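Local atomic coordinates of putative methyltransferase (Emericella variicolor, PDB entry 7DMB), a protein that probably transfers a methyl group from S-adenosylmethionine as a trans-acting partner of a polyketide synthase in calbistrin biosynthesis, and binds S-adenosyl-L-homocysteine. Residues G210-R215 with V278-N283; L203-G208 with N283-T288; W66-I71 with L124-E129. All coordinates share one frame; numbering follows the deposited sequence.

In the fold
Interactions 1 and 2 both line the S-adenosyl-L-homocysteine pocket. Their centres are about 8 Å apart, they share N283, and strands 200-205 and 276-282 lie next to each other in the central sheet, joined between the two contacts by probable backbone hydrogen bonds between I280 and L203 and between I280 and I205. Interaction 1 grips the amino acid end of the ligand; interaction 2 also takes its amino group and reaches along ribose and adenine. Along the chain, 210-215 with 278-283 is nested inside the loop closed by 203-208 with 283-288. Interaction 3 pairs two helices far from this site, its centre about 32 Å from that of interaction 1 and about 31 Å from that of interaction 2.

Interaction 1. Residues G210-R215 with V278-N283; sequences GGTTAR and VVIASN. With SAH (S-adenosyl-L-homocysteine), chain C.
Two buried hydroxyls meet here in an otherwise sparse contact: T212 OG1 lies 2.9 Å from S282 OG, where the start of helix 211-220 leans over the end of strand 276-282. T212 OG1 is hydrogen-bonded to N181 and S282 OG to Q311, so each hydroxyl has a partner of its own beyond the two segments. A chi1 of 173° swings S282 OG away from its own amide N and up to the threonine hydroxyl. The other branch of T212 faces apolar ground, its methyl CG2 resting 4.0 Å from I280 CG2, one methyl against another. The hydroxyl thus faces S282, while the methyl touches I280 and also comes near S282 CB. Around this joint the backbone takes hold of the ligand: G211 N donates to the carboxylate oxygen OXT of S-adenosyl-L-homocysteine at 3.1 Å, with a rather bent N-H...O angle of 138°, and the ligand's amino N donates to S282 O at 3.2 Å. Helix start and strand end each contribute one bond to the amino acid moiety, alongside G206. Strand 276-282 runs between strands 200-205 and 306-313, while T213, on helix 211-220, reaches strand 229-236 through Y232 and F234.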
loop_
_atom_site.group_PDB
_atom_site.type_symbol
_atom_site.label_atom_id
_atom_site.label_comp_id
_atom_site.label_asym_id
_atom_site.label_seq_id
_atom_site.Cartn_x
_atom_site.Cartn_y
_atom_site.Cartn_z
ATOM N N GLY A 210 -6.179 5.432 7.239
ATOM C CA GLY A 210 -6.819 4.384 8.002
ATOM C C GLY A 210 -7.390 3.248 7.194
ATOM O O GLY A 210 -8.211 2.493 7.719
ATOM N N GLY A 211 -6.983 3.086 5.937
ATOM C CA GLY A 211 -7.573 2.037 5.116
ATOM C C GLY A 211 -7.375 0.654 5.702
ATOM O O GLY A 211 -8.293 -0.167 5.719
ATOM N N THR A 212 -6.170 0.381 6.199
ATOM C CA THR A 212 -5.923 -0.902 6.839
ATOM C C THR A 212 -6.407 -0.915 8.290
ATOM O O THR A 212 -6.905 -1.942 8.767
ATOM C CB THR A 212 -4.436 -1.242 6.740
ATOM O OG1 THR A 212 -4.072 -1.324 5.357
ATOM C CG2 THR A 212 -4.148 -2.571 7.418
ATOM N N THR A 213 -6.292 0.213 8.994
ATOM C CA THR A 213 -6.842 0.309 10.345
ATOM C C THR A 213 -8.292 -0.161 10.397
ATOM O O THR A 213 -8.701 -0.855 11.339
ATOM C CB THR A 213 -6.755 1.751 10.839
ATOM O OG1 THR A 213 -5.565 2.360 10.323
ATOM C CG2 THR A 213 -6.746 1.810 12.382
ATOM N N ALA A 214 -9.084 0.221 9.387
ATOM C CA ALA A 214 -10.509 -0.105 9.359
ATOM C C ALA A 214 -10.749 -1.604 9.267
ATOM O O ALA A 214 -11.626 -2.133 9.963
ATOM C CB ALA A 214 -11.185 0.600 8.185
ATOM N N ARG A 215 -10.013 -2.299 8.387
ATOM C CA ARG A 215 -10.154 -3.750 8.322
ATOM C C ARG A 215 -9.723 -4.413 9.633
ATOM O O ARG A 215 -10.361 -5.367 10.091
ATOM C CB ARG A 215 -9.349 -4.338 7.165
ATOM C CG ARG A 215 -9.203 -3.552 5.851
ATOM C CD ARG A 215 -10.447 -2.863 5.342
ATOM N NE ARG A 215 -11.648 -3.662 5.506
ATOM C CZ ARG A 215 -12.867 -3.141 5.565
ATOM N NH1 ARG A 215 -13.015 -1.811 5.463
ATOM N NH2 ARG A 215 -13.918 -3.948 5.740
ATOM N N VAL A 278 1.734 -6.981 18.292
ATOM C CA VAL A 278 1.586 -6.954 16.842
ATOM C C VAL A 278 1.845 -5.530 16.374
ATOM O O VAL A 278 1.279 -4.573 16.921
ATOM C CB VAL A 278 0.191 -7.435 16.378
ATOM C CG1 VAL A 278 0.107 -7.459 14.846
ATOM C CG2 VAL A 278 -0.121 -8.829 16.936
ATOM N N VAL A 279 2.711 -5.384 15.377
ATOM C CA VAL A 279 2.889 -4.118 14.672
ATOM C C VAL A 279 2.284 -4.283 13.286
ATOM O O VAL A 279 2.595 -5.255 12.584
ATOM C CB VAL A 279 4.373 -3.704 14.587
ATOM C CG1 VAL A 279 4.568 -2.581 13.578
ATOM C CG2 VAL A 279 4.889 -3.280 15.960
ATOM N N ILE A 280 1.403 -3.356 12.908
ATOM C CA ILE A 280 0.754 -3.353 11.598
ATOM C C ILE A 280 1.402 -2.277 10.729
ATOM O O ILE A 280 1.667 -1.163 11.201
ATOM C CB ILE A 280 -0.765 -3.101 11.713
ATOM C CG1 ILE A 280 -1.428 -3.999 12.780
ATOM C CG2 ILE A 280 -1.453 -3.232 10.349
ATOM C CD1 ILE A 280 -1.683 -5.380 12.313
ATOM N N ALA A 281 1.635 -2.599 9.448
ATOM C CA ALA A 281 2.129 -1.602 8.497
ATOM C C ALA A 281 1.636 -1.917 7.087
ATOM O O ALA A 281 1.918 -3.000 6.557
ATOM C CB ALA A 281 3.657 -1.536 8.541
ATOM N N SER A 282 0.914 -0.971 6.468
ATOM C CA SER A 282 0.407 -1.177 5.114
ATOM C C SER A 282 0.978 -0.076 4.229
ATOM O O SER A 282 0.589 1.095 4.332
ATOM C CB SER A 282 -1.115 -1.192 5.078
ATOM O OG SER A 282 -1.625 -1.232 3.753
ATOM N N ASN A 283 1.933 -0.474 3.395
ATOM C CA ASN A 283 2.461 0.348 2.319
ATOM C C ASN A 283 3.070 1.641 2.857
ATOM O O ASN A 283 2.973 2.705 2.248
ATOM C CB ASN A 283 1.381 0.590 1.263
ATOM C CG ASN A 283 1.247 -0.603 0.318
ATOM O OD1 ASN A 283 2.230 -1.016 -0.311
ATOM N ND2 ASN A 283 0.056 -1.205 0.274
HETATM N N SAH C . -1.537 3.145 5.527
HETATM C CA SAH C . -1.880 4.175 4.507
HETATM C CB SAH C . -1.510 3.721 3.090
HETATM C CG SAH C . -0.047 3.930 2.765
HETATM S SD SAH C . 0.436 5.674 2.583
HETATM C C SAH C . -3.379 4.478 4.580
HETATM O O SAH C . -3.707 5.678 4.483
HETATM O OXT SAH C . -4.153 3.508 4.759
HETATM C "C5'" SAH C . 1.959 5.715 3.562
HETATM C "C4'" SAH C . 1.744 6.340 4.924
HETATM O "O4'" SAH C . 2.946 6.168 5.713
HETATM C "C3'" SAH C . 1.464 7.844 4.879
HETATM O "O3'" SAH C . 0.351 8.141 5.712
HETATM C "C2'" SAH C . 2.777 8.460 5.374
HETATM O "O2'" SAH C . 2.638 9.692 6.048
HETATM C "C1'" SAH C . 3.293 7.387 6.322
HETATM N N9 SAH C . 4.744 7.416 6.477
HETATM C C8 SAH C . 5.645 7.763 5.502
HETATM N N7 SAH C . 6.891 7.697 5.895
HETATM C C5 SAH C . 6.812 7.293 7.218
HETATM C C6 SAH C . 7.801 7.044 8.189
HETATM N N6 SAH C . 9.104 7.182 7.964
HETATM N N1 SAH C . 7.385 6.649 9.418
HETATM C C2 SAH C . 6.070 6.517 9.635
HETATM N N3 SAH C . 5.055 6.718 8.800
HETATM C C4 SAH C . 5.491 7.112 7.590
#

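Interaction 2. Residues L203-G208 with N283-T288; sequences LEIGAG and NVLHAT. With SAH (S-adenosyl-L-homocysteine), chain C.
V284 packs against I205 and G206 on one hand and the ribose and adenine of the ligand on the other. From CB outward, each atom has something to meet: CB itself lies 3.4 Å from the ribose oxygen O4' of S-adenosyl-L-homocysteine. CG1, set between the backbone N and the carbonyl carbon (chi1 47°), turns back to the protein and comes within 3.6 Å of I205 O. CG2, on the other branch, is wedged at the ligand, 3.2 Å from O4' and close to the adenine carbon C4. Both valine methyls lie about equally near I205 CG2, at 4.0 Å from V284 CG2. The isoleucine and valine side chains cross at about a right angle, and I205 CG2 reaches ligand C2 as well, so both residues border the adenine. L285 CD2 adds a looser touch, 4.4 Å from I205 CG2. G206, a glycine with positive phi, brings its CA to 3.9 Å from V284 CG2. The amino N of the ligand donates a hydrogen bond to G206 O and a weak one to A207 O. G206 and G208, followed by G211, fit the glycine-rich turn of Rossmann-like methyltransferases. Within 283-288, L285 O accepts from both T288 N and T288 OG1. The contact thus joins the end of strand 200-205, flanked by strands 229-236 and 276-282, to the loop leading into helix 291-301.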
loop_
_atom_site.group_PDB
_atom_site.type_symbol
_atom_site.label_atom_id
_atom_site.label_comp_id
_atom_site.label_asym_id
_atom_site.label_seq_id
_atom_site.Cartn_x
_atom_site.Cartn_y
_atom_site.Cartn_z
ATOM N N LEU A 203 0.231 -1.730 17.520
ATOM C CA LEU A 203 0.676 -0.439 17.020
ATOM C C LEU A 203 0.657 -0.502 15.502
ATOM O O LEU A 203 1.173 -1.461 14.919
ATOM C CB LEU A 203 2.078 -0.092 17.525
ATOM C CG LEU A 203 2.600 1.317 17.212
ATOM C CD1 LEU A 203 3.305 1.919 18.429
ATOM C CD2 LEU A 203 3.526 1.285 16.020
ATOM N N GLU A 204 0.064 0.494 14.851
ATOM C CA GLU A 204 0.124 0.563 13.388
ATOM C C GLU A 204 1.038 1.711 12.949
ATOM O O GLU A 204 0.839 2.866 13.357
ATOM C CB GLU A 204 -1.266 0.710 12.768
ATOM C CG GLU A 204 -1.218 0.910 11.257
ATOM C CD GLU A 204 -2.587 0.904 10.654
ATOM O OE1 GLU A 204 -3.561 0.783 11.435
ATOM O OE2 GLU A 204 -2.696 1.022 9.411
ATOM N N ILE A 205 2.056 1.373 12.141
ATOM C CA ILE A 205 2.951 2.343 11.514
ATOM C C ILE A 205 2.235 2.983 10.331
ATOM O O ILE A 205 1.522 2.301 9.586
ATOM C CB ILE A 205 4.255 1.665 11.028
ATOM C CG1 ILE A 205 4.909 0.826 12.129
ATOM C CG2 ILE A 205 5.242 2.704 10.455
ATOM C CD1 ILE A 205 5.487 1.655 13.210
ATOM N N GLY A 206 2.456 4.283 10.133
ATOM C CA GLY A 206 1.976 5.013 8.967
ATOM C C GLY A 206 0.545 4.713 8.566
ATOM O O GLY A 206 0.262 4.462 7.397
ATOM N N ALA A 207 -0.351 4.685 9.549
ATOM C CA ALA A 207 -1.732 4.283 9.318
ATOM C C ALA A 207 -2.461 5.236 8.372
ATOM O O ALA A 207 -3.436 4.831 7.726
ATOM C CB ALA A 207 -2.458 4.210 10.651
ATOM N N GLY A 208 -2.020 6.482 8.311
ATOM C CA GLY A 208 -2.476 7.426 7.306
ATOM C C GLY A 208 -3.960 7.689 7.368
ATOM O O GLY A 208 -4.494 8.126 8.389
ATOM N N ASN A 283 1.933 -0.474 3.395
ATOM C CA ASN A 283 2.461 0.348 2.319
ATOM C C ASN A 283 3.070 1.641 2.857
ATOM O O ASN A 283 2.973 2.705 2.248
ATOM C CB ASN A 283 1.381 0.590 1.263
ATOM C CG ASN A 283 1.247 -0.603 0.318
ATOM O OD1 ASN A 283 2.230 -1.016 -0.311
ATOM N ND2 ASN A 283 0.056 -1.205 0.274
ATOM N N VAL A 284 3.763 1.519 3.994
ATOM C CA VAL A 284 4.543 2.598 4.572
ATOM C C VAL A 284 6.027 2.249 4.629
ATOM O O VAL A 284 6.888 3.107 4.387
ATOM C CB VAL A 284 4.018 2.975 5.981
ATOM C CG1 VAL A 284 3.791 1.724 6.841
ATOM C CG2 VAL A 284 4.984 3.928 6.670
ATOM N N LEU A 285 6.360 0.986 4.911
ATOM C CA LEU A 285 7.763 0.647 5.121
ATOM C C LEU A 285 8.591 0.914 3.865
ATOM O O LEU A 285 9.726 1.388 3.960
ATOM C CB LEU A 285 7.903 -0.807 5.590
ATOM C CG LEU A 285 7.237 -1.228 6.931
ATOM C CD1 LEU A 285 7.746 -2.585 7.429
ATOM C CD2 LEU A 285 7.405 -0.187 8.009
ATOM N N HIS A 286 8.029 0.668 2.675
ATOM C CA HIS A 286 8.803 0.923 1.461
ATOM C C HIS A 286 9.071 2.409 1.244
ATOM O O HIS A 286 9.917 2.755 0.410
ATOM C CB HIS A 286 8.109 0.324 0.226
ATOM C CG HIS A 286 6.888 1.069 -0.222
ATOM N ND1 HIS A 286 5.636 0.491 -0.250
ATOM C CD2 HIS A 286 6.729 2.332 -0.686
ATOM C CE1 HIS A 286 4.759 1.368 -0.704
ATOM N NE2 HIS A 286 5.395 2.495 -0.970
ATOM N N ALA A 287 8.347 3.290 1.953
ATOM C CA ALA A 287 8.594 4.726 1.876
ATOM C C ALA A 287 9.776 5.171 2.730
ATOM O O ALA A 287 10.179 6.337 2.649
ATOM C CB ALA A 287 7.338 5.511 2.285
ATOM N N THR A 288 10.343 4.294 3.507
ATOM C CA THR A 288 11.488 4.646 4.324
ATOM C C THR A 288 12.778 4.399 3.550
ATOM O O THR A 288 12.800 3.603 2.604
ATOM C CB THR A 288 11.465 3.839 5.625
ATOM O OG1 THR A 288 11.760 2.460 5.353
ATOM C CG2 THR A 288 10.094 3.941 6.264
HETATM N N SAH C . -1.537 3.145 5.527
HETATM C CA SAH C . -1.880 4.175 4.507
HETATM C CB SAH C . -1.510 3.721 3.090
HETATM C CG SAH C . -0.047 3.930 2.765
HETATM S SD SAH C . 0.436 5.674 2.583
HETATM C C SAH C . -3.379 4.478 4.580
HETATM O O SAH C . -3.707 5.678 4.483
HETATM O OXT SAH C . -4.153 3.508 4.759
HETATM C "C5'" SAH C . 1.959 5.715 3.562
HETATM C "C4'" SAH C . 1.744 6.340 4.924
HETATM O "O4'" SAH C . 2.946 6.168 5.713
HETATM C "C3'" SAH C . 1.464 7.844 4.879
HETATM O "O3'" SAH C . 0.351 8.141 5.712
HETATM C "C2'" SAH C . 2.777 8.460 5.374
HETATM O "O2'" SAH C . 2.638 9.692 6.048
HETATM C "C1'" SAH C . 3.293 7.387 6.322
HETATM N N9 SAH C . 4.744 7.416 6.477
HETATM C C8 SAH C . 5.645 7.763 5.502
HETATM N N7 SAH C . 6.891 7.697 5.895
HETATM C C5 SAH C . 6.812 7.293 7.218
HETATM C C6 SAH C . 7.801 7.044 8.189
HETATM N N6 SAH C . 9.104 7.182 7.964
HETATM N N1 SAH C . 7.385 6.649 9.418
HETATM C C2 SAH C . 6.070 6.517 9.635
HETATM N N3 SAH C . 5.055 6.718 8.800
HETATM C C4 SAH C . 5.491 7.112 7.590
#

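Interaction 3. Residues W66-I71 with L124-E129; sequences WVLCAI and LKAMNE
M127 is the main bump, projecting from helix 120-134 onto the backbone of helix 56-79 between L68 and C69. Its CG packs 3.8 Å from L68 CB, and the sulfur SD passes along the peptide link near L68 O. The terminal methyl CE of M127 ends 3.7 Å from C69 SG. A bend at the last torsion (chi3 80°) turns that methyl toward the cysteine, where it also lies close to C69 CA. In return, L68 reaches beside the methionine toward the smaller A126, its CD1 lying 4.3 Å from A126 CB, so the leucine tip sits over the low spot left by the short alanine. Long and short side chains therefore complement one another, with L68 and M127 closest in backbone register. The segment axes approach to 9.9 Å and run roughly antiparallel, at 146° between their directions. Helix 140-157 adds Y150, which touches both C69 and M127, and W147, which touches M127. L115 of helix 112-117 also packs on L68. No hydrogen bond or salt bridge crosses between the two segments, so their pairing rests on van der Waals fit among aliphatic and sulfur-bearing side chains, within a helical region remote from the ligand.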
loop_
_atom_site.group_PDB
_atom_site.type_symbol
_atom_site.label_atom_id
_atom_site.label_comp_id
_atom_site.label_asym_id
_atom_site.label_seq_id
_atom_site.Cartn_x
_atom_site.Cartn_y
_atom_site.Cartn_z
ATOM N N TRP A 66 -5.020 4.108 -16.813
ATOM C CA TRP A 66 -3.772 4.839 -16.631
ATOM C C TRP A 66 -2.933 4.798 -17.895
ATOM O O TRP A 66 -2.169 5.731 -18.141
ATOM C CB TRP A 66 -2.993 4.350 -15.396
ATOM C CG TRP A 66 -2.087 3.142 -15.564
ATOM C CD1 TRP A 66 -2.326 1.870 -15.099
ATOM C CD2 TRP A 66 -0.792 3.099 -16.186
ATOM N NE1 TRP A 66 -1.276 1.045 -15.412
ATOM C CE2 TRP A 66 -0.321 1.771 -16.082
ATOM C CE3 TRP A 66 0.012 4.049 -16.831
ATOM C CZ2 TRP A 66 0.913 1.371 -16.600
ATOM C CZ3 TRP A 66 1.247 3.640 -17.352
ATOM C CH2 TRP A 66 1.678 2.318 -17.231
ATOM N N VAL A 67 -3.088 3.765 -18.730
ATOM C CA VAL A 67 -2.402 3.770 -20.023
ATOM C C VAL A 67 -2.954 4.882 -20.918
ATOM O O VAL A 67 -2.202 5.576 -21.613
ATOM C CB VAL A 67 -2.512 2.391 -20.710
ATOM C CG1 VAL A 67 -2.125 2.499 -22.202
ATOM C CG2 VAL A 67 -1.636 1.351 -19.999
ATOM N N LEU A 68 -4.275 5.057 -20.925
ATOM C CA LEU A 68 -4.880 6.135 -21.704
ATOM C C LEU A 68 -4.393 7.506 -21.234
ATOM O O LEU A 68 -3.983 8.343 -22.051
ATOM C CB LEU A 68 -6.404 6.045 -21.619
ATOM C CG LEU A 68 -7.109 4.992 -22.475
ATOM C CD1 LEU A 68 -8.508 4.686 -21.885
ATOM C CD2 LEU A 68 -7.237 5.485 -23.918
ATOM N N CYS A 69 -4.461 7.770 -19.922
ATOM C CA CYS A 69 -3.911 9.024 -19.401
ATOM C C CYS A 69 -2.434 9.190 -19.748
ATOM O O CYS A 69 -1.999 10.302 -20.068
ATOM C CB CYS A 69 -4.077 9.126 -17.876
ATOM S SG CYS A 69 -5.737 8.694 -17.209
ATOM N N ALA A 70 -1.640 8.114 -19.625
ATOM C CA ALA A 70 -0.207 8.221 -19.875
ATOM C C ALA A 70 0.065 8.596 -21.328
ATOM O O ALA A 70 0.930 9.431 -21.604
ATOM C CB ALA A 70 0.504 6.916 -19.511
ATOM N N ILE A 71 -0.675 7.996 -22.265
ATOM C CA ILE A 71 -0.590 8.385 -23.676
ATOM C C ILE A 71 -0.952 9.855 -23.840
ATOM O O ILE A 71 -0.258 10.618 -24.523
ATOM C CB ILE A 71 -1.512 7.498 -24.531
ATOM C CG1 ILE A 71 -1.060 6.029 -24.500
ATOM C CG2 ILE A 71 -1.595 8.044 -25.975
ATOM C CD1 ILE A 71 -2.144 5.036 -24.994
ATOM N N LEU A 124 -9.724 11.235 -25.055
ATOM C CA LEU A 124 -10.440 11.962 -24.016
ATOM C C LEU A 124 -11.848 11.400 -23.828
ATOM O O LEU A 124 -12.334 11.284 -22.693
ATOM C CB LEU A 124 -10.492 13.448 -24.372
ATOM C CG LEU A 124 -9.416 14.377 -23.801
ATOM C CD1 LEU A 124 -9.792 15.827 -24.106
ATOM C CD2 LEU A 124 -9.228 14.175 -22.283
ATOM N N LYS A 125 -12.508 11.021 -24.930
ATOM C CA LYS A 125 -13.855 10.456 -24.832
ATOM C C LYS A 125 -13.845 9.122 -24.098
ATOM O O LYS A 125 -14.717 8.853 -23.263
ATOM C CB LYS A 125 -14.460 10.287 -26.227
ATOM C CG LYS A 125 -15.905 9.730 -26.234
ATOM C CD LYS A 125 -16.181 8.938 -27.524
ATOM C CE LYS A 125 -17.646 8.579 -27.668
ATOM N NZ LYS A 125 -18.504 9.772 -27.436
ATOM N N ALA A 126 -12.864 8.273 -24.401
ATOM C CA ALA A 126 -12.724 7.005 -23.693
ATOM C C ALA A 126 -12.412 7.218 -22.212
ATOM O O ALA A 126 -12.997 6.555 -21.352
ATOM C CB ALA A 126 -11.642 6.157 -24.368
ATOM N N MET A 127 -11.500 8.145 -21.893
ATOM C CA MET A 127 -11.196 8.410 -20.493
ATOM C C MET A 127 -12.441 8.863 -19.734
ATOM O O MET A 127 -12.698 8.408 -18.613
ATOM C CB MET A 127 -10.076 9.453 -20.379
ATOM C CG MET A 127 -8.653 8.929 -20.692
ATOM S SD MET A 127 -7.532 10.247 -21.260
ATOM C CE MET A 127 -7.096 10.987 -19.703
ATOM N N ASN A 128 -13.265 9.712 -20.349
ATOM C CA ASN A 128 -14.430 10.211 -19.624
ATOM C C ASN A 128 -15.528 9.163 -19.507
ATOM O O ASN A 128 -16.276 9.164 -18.516
ATOM C CB ASN A 128 -14.932 11.490 -20.283
ATOM C CG ASN A 128 -14.011 12.663 -19.997
ATOM O OD1 ASN A 128 -13.478 12.776 -18.894
ATOM N ND2 ASN A 128 -13.797 13.518 -20.988
ATOM N N GLU A 129 -15.625 8.264 -20.488
ATOM C CA GLU A 129 -16.512 7.114 -20.372
ATOM C C GLU A 129 -16.102 6.200 -19.220
ATOM O O GLU A 129 -16.963 5.583 -18.580
ATOM C CB GLU A 129 -16.517 6.324 -21.684
ATOM C CG GLU A 129 -17.698 6.592 -22.602
ATOM C CD GLU A 129 -17.330 6.527 -24.087
ATOM O OE1 GLU A 129 -16.403 5.758 -24.458
ATOM O OE2 GLU A 129 -17.969 7.256 -24.877
#